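Local coordinates for putative transcriptional regulator (Listeria innocua, PDB 3LWF), which is a putative transcriptional regulator of the Rrf2 family that probably binds DNA through a winged helix-turn-helix domain, at residues G72-I77 and G82-N87; T31-L36 and G66-A71; M20-K25 and D97-L102. All blocks are in the same frame, centred on the assembly; numbering follows the deposited sequence.

Contact 1: G72-I77 and G82-N87. With SO4 (sulfate ion), chain G; SO4 (sulfate ion), chain J.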
loop_
_atom_site.group_PDB
_atom_site.type_symbol
_atom_site.label_atom_id
_atom_site.label_comp_id
_atom_site.label_asym_id
_atom_site.label_seq_id
_atom_site.Cartn_x
_atom_site.Cartn_y
_atom_site.Cartn_z
ATOM N N GLY A 72 -21.829 -12.535 -8.840
ATOM C CA GLY A 72 -21.811 -12.922 -10.244
ATOM C C GLY A 72 -20.459 -13.342 -10.801
ATOM O O GLY A 72 -20.305 -13.508 -12.010
ATOM N N ILE A 73 -19.477 -13.517 -9.930
ATOM C CA ILE A 73 -18.117 -13.802 -10.367
ATOM C C ILE A 73 -17.986 -15.285 -10.733
ATOM O O ILE A 73 -17.210 -15.652 -11.652
ATOM C CB ILE A 73 -17.092 -13.352 -9.290
ATOM C CG1 ILE A 73 -17.133 -11.823 -9.171
ATOM C CG2 ILE A 73 -15.660 -13.808 -9.624
ATOM C CD1 ILE A 73 -16.479 -11.225 -7.866
ATOM N N VAL A 74 -18.723 -16.130 -10.007
ATOM C CA VAL A 74 -18.734 -17.552 -10.287
ATOM C C VAL A 74 -20.183 -17.969 -10.411
ATOM O O VAL A 74 -21.079 -17.225 -10.017
ATOM C CB VAL A 74 -18.055 -18.349 -9.189
ATOM C CG1 VAL A 74 -16.632 -17.875 -9.043
ATOM C CG2 VAL A 74 -18.892 -18.327 -7.840
ATOM N N LYS A 75 -20.414 -19.119 -11.035
ATOM C CA LYS A 75 -21.734 -19.743 -11.031
ATOM C C LYS A 75 -21.642 -21.170 -10.537
ATOM O O LYS A 75 -20.618 -21.864 -10.812
ATOM C CB LYS A 75 -22.326 -19.772 -12.429
ATOM C CG LYS A 75 -23.002 -18.478 -12.809
ATOM C CD LYS A 75 -24.319 -18.714 -13.451
ATOM C CE LYS A 75 -25.030 -17.408 -13.752
ATOM N NZ LYS A 75 -24.919 -17.089 -15.171
ATOM N N SER A 76 -22.683 -21.598 -9.817
ATOM C CA SER A 76 -22.762 -22.975 -9.321
ATOM C C SER A 76 -23.621 -23.803 -10.264
ATOM O O SER A 76 -24.542 -23.271 -10.902
ATOM C CB SER A 76 -23.355 -23.039 -7.917
ATOM O OG SER A 76 -24.662 -22.521 -7.892
ATOM N N ILE A 77 -23.269 -25.080 -10.367
ATOM C CA ILE A 77 -24.049 -26.107 -11.057
ATOM C C ILE A 77 -24.260 -27.216 -9.999
ATOM O O ILE A 77 -23.290 -27.720 -9.425
ATOM C CB ILE A 77 -23.296 -26.682 -12.270
ATOM C CG1 ILE A 77 -23.034 -25.580 -13.307
ATOM C CG2 ILE A 77 -24.103 -27.852 -12.939
ATOM C CD1 ILE A 77 -21.923 -24.571 -12.935
ATOM N N GLY A 82 -21.517 -31.513 -10.684
ATOM C CA GLY A 82 -21.556 -30.054 -10.569
ATOM C C GLY A 82 -20.307 -29.417 -9.970
ATOM O O GLY A 82 -19.198 -29.999 -9.919
ATOM N N GLY A 83 -20.480 -28.215 -9.472
ATOM C CA GLY A 83 -19.350 -27.468 -9.010
ATOM C C GLY A 83 -19.534 -26.049 -9.435
ATOM O O GLY A 83 -20.655 -25.527 -9.381
ATOM N N TYR A 84 -18.420 -25.398 -9.748
ATOM C CA TYR A 84 -18.391 -23.978 -10.049
ATOM C C TYR A 84 -17.654 -23.748 -11.350
ATOM O O TYR A 84 -16.804 -24.569 -11.763
ATOM C CB TYR A 84 -17.737 -23.207 -8.895
ATOM C CG TYR A 84 -18.588 -23.262 -7.667
ATOM C CD1 TYR A 84 -19.578 -22.311 -7.436
ATOM C CD2 TYR A 84 -18.443 -24.290 -6.761
ATOM C CE1 TYR A 84 -20.398 -22.397 -6.322
ATOM C CE2 TYR A 84 -19.220 -24.361 -5.640
ATOM C CZ TYR A 84 -20.205 -23.423 -5.442
ATOM O OH TYR A 84 -20.988 -23.547 -4.350
ATOM N N VAL A 85 -18.036 -22.679 -12.023
ATOM C CA VAL A 85 -17.349 -22.162 -13.207
ATOM C C VAL A 85 -17.160 -20.646 -13.042
ATOM O O VAL A 85 -17.938 -20.003 -12.337
ATOM C CB VAL A 85 -18.151 -22.430 -14.525
ATOM C CG1 VAL A 85 -18.289 -23.961 -14.761
ATOM C CG2 VAL A 85 -19.531 -21.731 -14.545
ATOM N N LEU A 86 -16.134 -20.080 -13.683
ATOM C CA LEU A 86 -15.989 -18.629 -13.697
ATOM C C LEU A 86 -17.148 -18.027 -14.502
ATOM O O LEU A 86 -17.520 -18.535 -15.523
ATOM C CB LEU A 86 -14.647 -18.229 -14.321
ATOM C CG LEU A 86 -14.162 -16.794 -14.098
ATOM C CD1 LEU A 86 -13.914 -16.605 -12.628
ATOM C CD2 LEU A 86 -12.865 -16.546 -14.881
ATOM N N ASN A 87 -17.762 -16.977 -14.025
ATOM C CA ASN A 87 -18.882 -16.423 -14.748
ATOM C C ASN A 87 -18.524 -15.172 -15.543
ATOM O O ASN A 87 -19.233 -14.182 -15.528
ATOM C CB ASN A 87 -19.998 -16.089 -13.798
ATOM C CG ASN A 87 -21.286 -15.764 -14.528
ATOM O OD1 ASN A 87 -21.636 -16.418 -15.489
ATOM N ND2 ASN A 87 -21.995 -14.775 -14.055
HETATM S S SO4 G . -25.986 -14.037 -16.012
HETATM O O1 SO4 G . -27.053 -14.537 -16.893
HETATM O O2 SO4 G . -25.524 -12.730 -16.447
HETATM O O3 SO4 G . -26.476 -13.891 -14.649
HETATM O O4 SO4 G . -24.830 -14.915 -16.088
HETATM S S SO4 J . -26.823 -22.176 -5.371
HETATM O O1 SO4 J . -27.262 -20.952 -6.047
HETATM O O2 SO4 J . -25.360 -22.225 -5.413
HETATM O O3 SO4 J . -27.271 -22.224 -3.981
HETATM O O4 SO4 J . -27.399 -23.331 -6.051
#

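Contact 2: T31-L36 and G66-A71. With SO4 (sulfate ion), chain L.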
loop_
_atom_site.group_PDB
_atom_site.type_symbol
_atom_site.label_atom_id
_atom_site.label_comp_id
_atom_site.label_asym_id
_atom_site.label_seq_id
_atom_site.Cartn_x
_atom_site.Cartn_y
_atom_site.Cartn_z
ATOM N N THR A 31 -7.281 -17.586 -5.190
ATOM C CA THR A 31 -6.894 -18.939 -5.578
ATOM C C THR A 31 -8.086 -19.608 -6.308
ATOM O O THR A 31 -7.912 -20.219 -7.337
ATOM C CB THR A 31 -6.389 -19.771 -4.399
ATOM O OG1 THR A 31 -5.131 -19.258 -3.960
ATOM C CG2 THR A 31 -6.189 -21.253 -4.794
ATOM N N ILE A 32 -9.292 -19.450 -5.792
ATOM C CA ILE A 32 -10.448 -20.122 -6.374
ATOM C C ILE A 32 -10.707 -19.615 -7.811
ATOM O O ILE A 32 -10.794 -20.406 -8.762
ATOM C CB ILE A 32 -11.720 -19.875 -5.547
ATOM C CG1 ILE A 32 -11.716 -20.673 -4.229
ATOM C CG2 ILE A 32 -12.955 -20.256 -6.361
ATOM C CD1 ILE A 32 -12.788 -20.166 -3.225
ATOM N N THR A 33 -10.794 -18.292 -7.949
ATOM C CA THR A 33 -11.128 -17.704 -9.226
ATOM C C THR A 33 -10.051 -17.888 -10.259
ATOM O O THR A 33 -10.366 -18.071 -11.434
ATOM C CB THR A 33 -11.522 -16.241 -9.113
ATOM O OG1 THR A 33 -10.449 -15.507 -8.543
ATOM C CG2 THR A 33 -12.743 -16.101 -8.229
ATOM N N LEU A 34 -8.795 -17.868 -9.836
ATOM C CA LEU A 34 -7.714 -18.210 -10.754
ATOM C C LEU A 34 -7.778 -19.643 -11.236
ATOM O O LEU A 34 -7.428 -19.939 -12.400
ATOM C CB LEU A 34 -6.336 -17.945 -10.129
ATOM C CG LEU A 34 -5.961 -16.472 -9.898
ATOM C CD1 LEU A 34 -4.703 -16.428 -8.957
ATOM C CD2 LEU A 34 -5.777 -15.653 -11.208
ATOM N N GLU A 35 -8.082 -20.564 -10.334
ATOM C CA GLU A 35 -8.187 -21.985 -10.761
ATOM C C GLU A 35 -9.376 -22.180 -11.711
ATOM O O GLU A 35 -9.288 -22.932 -12.684
ATOM C CB GLU A 35 -8.352 -22.906 -9.568
ATOM C CG GLU A 35 -7.099 -23.043 -8.779
ATOM C CD GLU A 35 -5.977 -23.584 -9.627
ATOM O OE1 GLU A 35 -6.202 -24.646 -10.238
ATOM O OE2 GLU A 35 -4.918 -22.924 -9.705
ATOM N N LEU A 36 -10.477 -21.486 -11.439
ATOM C CA LEU A 36 -11.614 -21.514 -12.356
ATOM C C LEU A 36 -11.244 -20.876 -13.694
ATOM O O LEU A 36 -11.672 -21.361 -14.744
ATOM C CB LEU A 36 -12.865 -20.874 -11.735
ATOM C CG LEU A 36 -13.416 -21.536 -10.466
ATOM C CD1 LEU A 36 -14.602 -20.739 -9.948
ATOM C CD2 LEU A 36 -13.825 -22.994 -10.677
ATOM N N GLY A 66 -19.710 -18.237 -1.607
ATOM C CA GLY A 66 -21.044 -17.607 -1.544
ATOM C C GLY A 66 -21.008 -16.161 -2.012
ATOM O O GLY A 66 -21.707 -15.784 -2.950
ATOM N N PRO A 67 -20.159 -15.339 -1.385
ATOM C CA PRO A 67 -20.084 -13.949 -1.829
ATOM C C PRO A 67 -19.660 -13.830 -3.295
ATOM O O PRO A 67 -20.167 -12.958 -3.989
ATOM C CB PRO A 67 -19.050 -13.351 -0.898
ATOM C CG PRO A 67 -19.165 -14.166 0.353
ATOM C CD PRO A 67 -19.471 -15.554 -0.096
ATOM N N LEU A 68 -18.753 -14.707 -3.768
ATOM C CA LEU A 68 -18.346 -14.704 -5.167
ATOM C C LEU A 68 -19.532 -15.027 -6.094
ATOM O O LEU A 68 -19.726 -14.390 -7.145
ATOM C CB LEU A 68 -17.200 -15.725 -5.427
ATOM C CG LEU A 68 -15.863 -15.389 -4.748
ATOM C CD1 LEU A 68 -14.774 -16.485 -4.984
ATOM C CD2 LEU A 68 -15.383 -14.026 -5.228
ATOM N N ARG A 69 -20.333 -15.993 -5.684
ATOM C CA ARG A 69 -21.484 -16.414 -6.462
ATOM C C ARG A 69 -22.527 -15.298 -6.462
ATOM O O ARG A 69 -23.046 -14.894 -7.506
ATOM C CB ARG A 69 -22.042 -17.728 -5.885
ATOM C CG ARG A 69 -23.097 -18.408 -6.751
ATOM C CD ARG A 69 -23.906 -19.454 -5.964
ATOM N NE ARG A 69 -24.504 -18.799 -4.814
ATOM C CZ ARG A 69 -24.335 -19.154 -3.544
ATOM N NH1 ARG A 69 -23.614 -20.225 -3.232
ATOM N NH2 ARG A 69 -24.898 -18.426 -2.572
ATOM N N ASN A 70 -22.808 -14.765 -5.296
ATOM C CA ASN A 70 -23.812 -13.703 -5.193
ATOM C C ASN A 70 -23.398 -12.452 -5.985
ATOM O O ASN A 70 -24.239 -11.731 -6.417
ATOM C CB ASN A 70 -24.070 -13.346 -3.725
ATOM C CG ASN A 70 -24.820 -14.462 -2.959
ATOM O OD1 ASN A 70 -25.378 -15.367 -3.550
ATOM N ND2 ASN A 70 -24.829 -14.375 -1.647
ATOM N N ALA A 71 -22.097 -12.200 -6.159
ATOM C CA ALA A 71 -21.637 -11.027 -6.893
ATOM C C ALA A 71 -21.534 -11.304 -8.402
ATOM O O ALA A 71 -21.115 -10.430 -9.118
ATOM C CB ALA A 71 -20.271 -10.542 -6.347
HETATM S S SO4 L . -24.435 -17.232 1.044
HETATM O O1 SO4 L . -25.287 -16.992 2.218
HETATM O O2 SO4 L . -23.068 -16.678 1.248
HETATM O O3 SO4 L . -24.346 -18.655 0.713
HETATM O O4 SO4 L . -25.135 -16.581 -0.061
#

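Contact 3: M20-K25 and D97-L102. With SO4 (sulfate ion), chain F.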
loop_
_atom_site.group_PDB
_atom_site.type_symbol
_atom_site.label_atom_id
_atom_site.label_comp_id
_atom_site.label_asym_id
_atom_site.label_seq_id
_atom_site.Cartn_x
_atom_site.Cartn_y
_atom_site.Cartn_z
HETATM N N MSE A 20 -0.280 -4.611 4.638
HETATM C CA MSE A 20 -1.680 -4.247 4.860
HETATM C C MSE A 20 -2.509 -5.515 5.044
HETATM O O MSE A 20 -2.065 -6.639 4.704
HETATM C CB MSE A 20 -2.216 -3.351 3.736
HETATM C CG MSE A 20 -2.309 -4.038 2.437
HETATM SE SE MSE A 20 -2.603 -2.861 0.904
HETATM C CE MSE A 20 -2.266 -4.353 -0.269
ATOM N N LYS A 21 -3.710 -5.354 5.590
ATOM C CA LYS A 21 -4.525 -6.513 5.959
ATOM C C LYS A 21 -5.296 -7.103 4.766
ATOM O O LYS A 21 -6.431 -6.764 4.525
ATOM C CB LYS A 21 -5.445 -6.152 7.124
ATOM C CG LYS A 21 -6.180 -7.306 7.747
ATOM C CD LYS A 21 -7.029 -6.813 8.910
ATOM C CE LYS A 21 -7.948 -7.887 9.448
ATOM N NZ LYS A 21 -8.953 -7.251 10.350
ATOM N N ILE A 22 -4.663 -7.986 4.007
ATOM C CA ILE A 22 -5.375 -8.790 3.040
ATOM C C ILE A 22 -5.265 -10.188 3.556
ATOM O O ILE A 22 -4.181 -10.757 3.578
ATOM C CB ILE A 22 -4.813 -8.671 1.603
ATOM C CG1 ILE A 22 -4.819 -7.212 1.155
ATOM C CG2 ILE A 22 -5.641 -9.511 0.611
ATOM C CD1 ILE A 22 -4.320 -6.997 -0.236
ATOM N N THR A 23 -6.401 -10.730 3.984
ATOM C CA THR A 23 -6.473 -11.977 4.744
ATOM C C THR A 23 -6.616 -13.166 3.828
ATOM O O THR A 23 -6.539 -13.058 2.583
ATOM C CB THR A 23 -7.659 -11.941 5.722
ATOM O OG1 THR A 23 -8.889 -12.112 5.016
ATOM C CG2 THR A 23 -7.679 -10.608 6.448
ATOM N N THR A 24 -6.805 -14.324 4.436
ATOM C CA THR A 24 -7.013 -15.517 3.640
ATOM C C THR A 24 -8.299 -15.459 2.828
ATOM O O THR A 24 -8.433 -16.185 1.862
ATOM C CB THR A 24 -6.994 -16.775 4.499
ATOM O OG1 THR A 24 -7.994 -16.668 5.502
ATOM C CG2 THR A 24 -5.625 -16.947 5.140
ATOM N N LYS A 25 -9.230 -14.588 3.185
ATOM C CA LYS A 25 -10.482 -14.552 2.483
ATOM C C LYS A 25 -10.244 -14.082 1.043
ATOM O O LYS A 25 -10.644 -14.744 0.090
ATOM C CB LYS A 25 -11.463 -13.598 3.202
ATOM C CG LYS A 25 -11.828 -13.992 4.594
ATOM C CD LYS A 25 -12.906 -12.990 5.164
ATOM C CE LYS A 25 -12.264 -11.612 5.422
ATOM N NZ LYS A 25 -12.964 -10.708 6.339
ATOM N N ASP A 97 -12.455 -6.729 -8.120
ATOM C CA ASP A 97 -13.707 -7.485 -8.100
ATOM C C ASP A 97 -13.667 -8.540 -7.007
ATOM O O ASP A 97 -14.532 -8.585 -6.179
ATOM C CB ASP A 97 -13.945 -8.231 -9.452
ATOM C CG ASP A 97 -14.349 -7.298 -10.589
ATOM O OD1 ASP A 97 -14.939 -6.265 -10.279
ATOM O OD2 ASP A 97 -14.079 -7.595 -11.786
ATOM N N ILE A 98 -12.645 -9.393 -7.034
ATOM C CA ILE A 98 -12.544 -10.502 -6.143
ATOM C C ILE A 98 -12.234 -10.059 -4.699
ATOM O O ILE A 98 -12.946 -10.432 -3.780
ATOM C CB ILE A 98 -11.400 -11.474 -6.559
ATOM C CG1 ILE A 98 -11.512 -12.012 -8.002
ATOM C CG2 ILE A 98 -11.269 -12.577 -5.520
ATOM C CD1 ILE A 98 -12.853 -12.226 -8.547
ATOM N N ILE A 99 -11.165 -9.266 -4.531
ATOM C CA ILE A 99 -10.653 -8.881 -3.240
ATOM C C ILE A 99 -11.706 -8.072 -2.486
ATOM O O ILE A 99 -11.975 -8.348 -1.334
ATOM C CB ILE A 99 -9.346 -8.028 -3.372
ATOM C CG1 ILE A 99 -8.158 -8.835 -3.938
ATOM C CG2 ILE A 99 -8.950 -7.351 -2.040
ATOM C CD1 ILE A 99 -7.734 -10.012 -3.124
ATOM N N ARG A 100 -12.319 -7.085 -3.114
ATOM C CA ARG A 100 -13.298 -6.274 -2.372
ATOM C C ARG A 100 -14.589 -7.041 -2.094
ATOM O O ARG A 100 -15.335 -6.673 -1.182
ATOM C CB ARG A 100 -13.603 -4.968 -3.089
ATOM C CG ARG A 100 -12.392 -4.057 -3.240
ATOM C CD ARG A 100 -12.835 -2.607 -3.376
ATOM N NE ARG A 100 -11.764 -1.720 -3.816
ATOM C CZ ARG A 100 -11.364 -1.595 -5.074
ATOM N NH1 ARG A 100 -11.921 -2.332 -6.034
ATOM N NH2 ARG A 100 -10.384 -0.754 -5.380
ATOM N N THR A 101 -14.858 -8.109 -2.853
ATOM C CA THR A 101 -16.016 -8.966 -2.539
ATOM C C THR A 101 -15.774 -9.749 -1.251
ATOM O O THR A 101 -16.690 -9.945 -0.451
ATOM C CB THR A 101 -16.356 -9.942 -3.711
ATOM O OG1 THR A 101 -16.667 -9.190 -4.888
ATOM C CG2 THR A 101 -17.519 -10.856 -3.369
ATOM N N LEU A 102 -14.543 -10.173 -1.029
ATOM C CA LEU A 102 -14.219 -11.106 0.061
ATOM C C LEU A 102 -13.613 -10.456 1.319
ATOM O O LEU A 102 -13.764 -11.001 2.419
ATOM C CB LEU A 102 -13.318 -12.247 -0.469
ATOM C CG LEU A 102 -14.098 -13.231 -1.371
ATOM C CD1 LEU A 102 -13.190 -14.265 -2.015
ATOM C CD2 LEU A 102 -15.221 -13.937 -0.575
HETATM S S SO4 F . -11.358 -8.214 7.454
HETATM O O1 SO4 F . -10.252 -7.279 7.679
HETATM O O2 SO4 F . -11.240 -9.319 8.410
HETATM O O3 SO4 F . -12.561 -7.411 7.670
HETATM O O4 SO4 F . -11.250 -8.721 6.078
#

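Contact 1: G72-I77 and G82-N87
N87 closes the hairpin at its helix-facing end, gripping the chain with both backbone and side chain. Its N bonds to I73 O at 2.8 Å, while its ND2 gives a hydrogen to G72 O at 2.9 Å with the acceptor nearly in the amide plane. CG lies anti to the backbone N (chi1 -169°), which brings ND2 to G72 O. That glycine adopts the positive phi (85°) of a Schellman motif ending helix 58-70, a value easily reached without a CB to strain it. From this end two antiparallel strands run on, their axes at 149°. K75 and V85 form one hydrogen-bonded pair, with K75 N to V85 O at 2.9 Å, and I77 and G83 form the next, with I77 N to G83 O at 2.8 Å. The two-stranded hairpin is consistent with the wing of the winged helix-turn-helix domain of Rrf2-type regulators. Its packed side is apolar: V74 points away from the partner strand and packs on L68 and L36, while L86 packs on A37, so branched aliphatic residues suit both places. Beside them the Y84 ring lies obliquely against S76, with CE1 3.4 Å from S76 CB. The other face, carrying K75, V85 and I77, is looser. There the I77 and V85 side chains meet at about a right angle, CD1 to CG2 at 4.0 Å, and the bent K75 chain crosses N87, its NZ making a weak bond to OD1. A sulfate also lies by K75 NZ, but too close for that bond to be more than doubtful. S76 OG, on the Y84 side, binds another sulfate, its O2 at 2.6 Å. Toward the turn, a side chain on G82 would run into I77 O, and the backbone angles of G83 also call for glycine.

Contact 2: T31-L36 and G66-A71
T33 OG1 bonds back to G29 O, one helical turn earlier, and more weakly to L30 O, so this buried hydroxyl is satisfied within its own helix. With the oxygen set between the backbone N and the carbonyl carbon (chi1 59°), the methyl is left to face helix 58-70. There T33 CG2 meets L68 CD1 at 3.8 Å, the two side chains slanting past each other. I32 adds a looser touch, its CG2 lying 4.4 Å from the same L68 CD1. Leucine suits this place because its branched chain is long enough to carry a methyl across: even the nearest pair of CA atoms, those of T33 and L68, is 8.8 Å apart. Only 98 Å² is buried between the segments, and V74, I73, I98 and L102 pack against these residues as well. On the outer side of helix 58-70 the chemistry turns polar. R69, bent at chi3 (57°), sends NH2 to N70 OD1 at 3.2 Å. N70 ND2 bonds to a sulfate O4 at 2.7 Å, and R69 NH2 adds a weak bond to O3, which sits at the guanidinium edge, in its plane. The ion, probably from the crystallisation liquor, shows only that this end can bind an anion. Helix 58-70, second of two successive helices and followed by the hairpin, is probably the recognition helix of a winged helix-turn-helix domain, packed here on helix 24-38.

Contact 3: M20-K25 and D97-L102
This is a largely apolar contact without a hydrogen bond across it, in which I22, in the segment leading into helix 24-38, and K25, in its first turn, lie against I99 and L102 in the last turn of helix 95-102. I22 CG2 faces I99 CD1 at 4.3 Å, a loose touch between branched residues, and I22 also packs on W123 of the second subunit. L102 fits more closely: its CD1 comes within 3.3 Å of K25 O. In return the K25 chain runs alongside the L102 carbonyl, with CD 3.5 Å from L102 O. Lysine suits this edge because its methylenes can lie on a neighbour while its amine continues to the sulfate. A bend at chi3 (-70°) turns the end of K25 away from helix 95-102 to that ion, where NZ bonds to O4 at 2.6 Å. The extended K21 chain reaches the same ion, with a weak bond from NZ to O1, and G104 N is another donor. Threonine is apt at the N-cap: T23 OG1 accepts from K25 N at 3.1 Å, holding the first turn of the helix, and is also bonded to E103 OE2. The fit thus rests on one aliphatic pair and on methyl and methylene groups set against carbonyl oxygens, while the two lysine side chains, probably charged, together with a backbone N-H would favour an anion here.

In the fold
The three contacts form a continuous path from the dimer-facing side to the hairpin. Contact 2 lies between the others, about 7 Å from contact 1 and 12 Å from contact 3, centre to centre; contacts 1 and 3 are about 19 Å apart. Contacts 2 and 3 share helix 24-38, and helix 58-70 leads directly into strand 74-77 of contact 1. Along the chain contact 2 closes before contact 1 opens, and both are nested within the loop closed by contact 3. I73 bridges all three, touching L68 and I98. Residues of contacts 2 and 3 reach the second subunit, consistent with a DNA-binding unit tied closely to dimerisation.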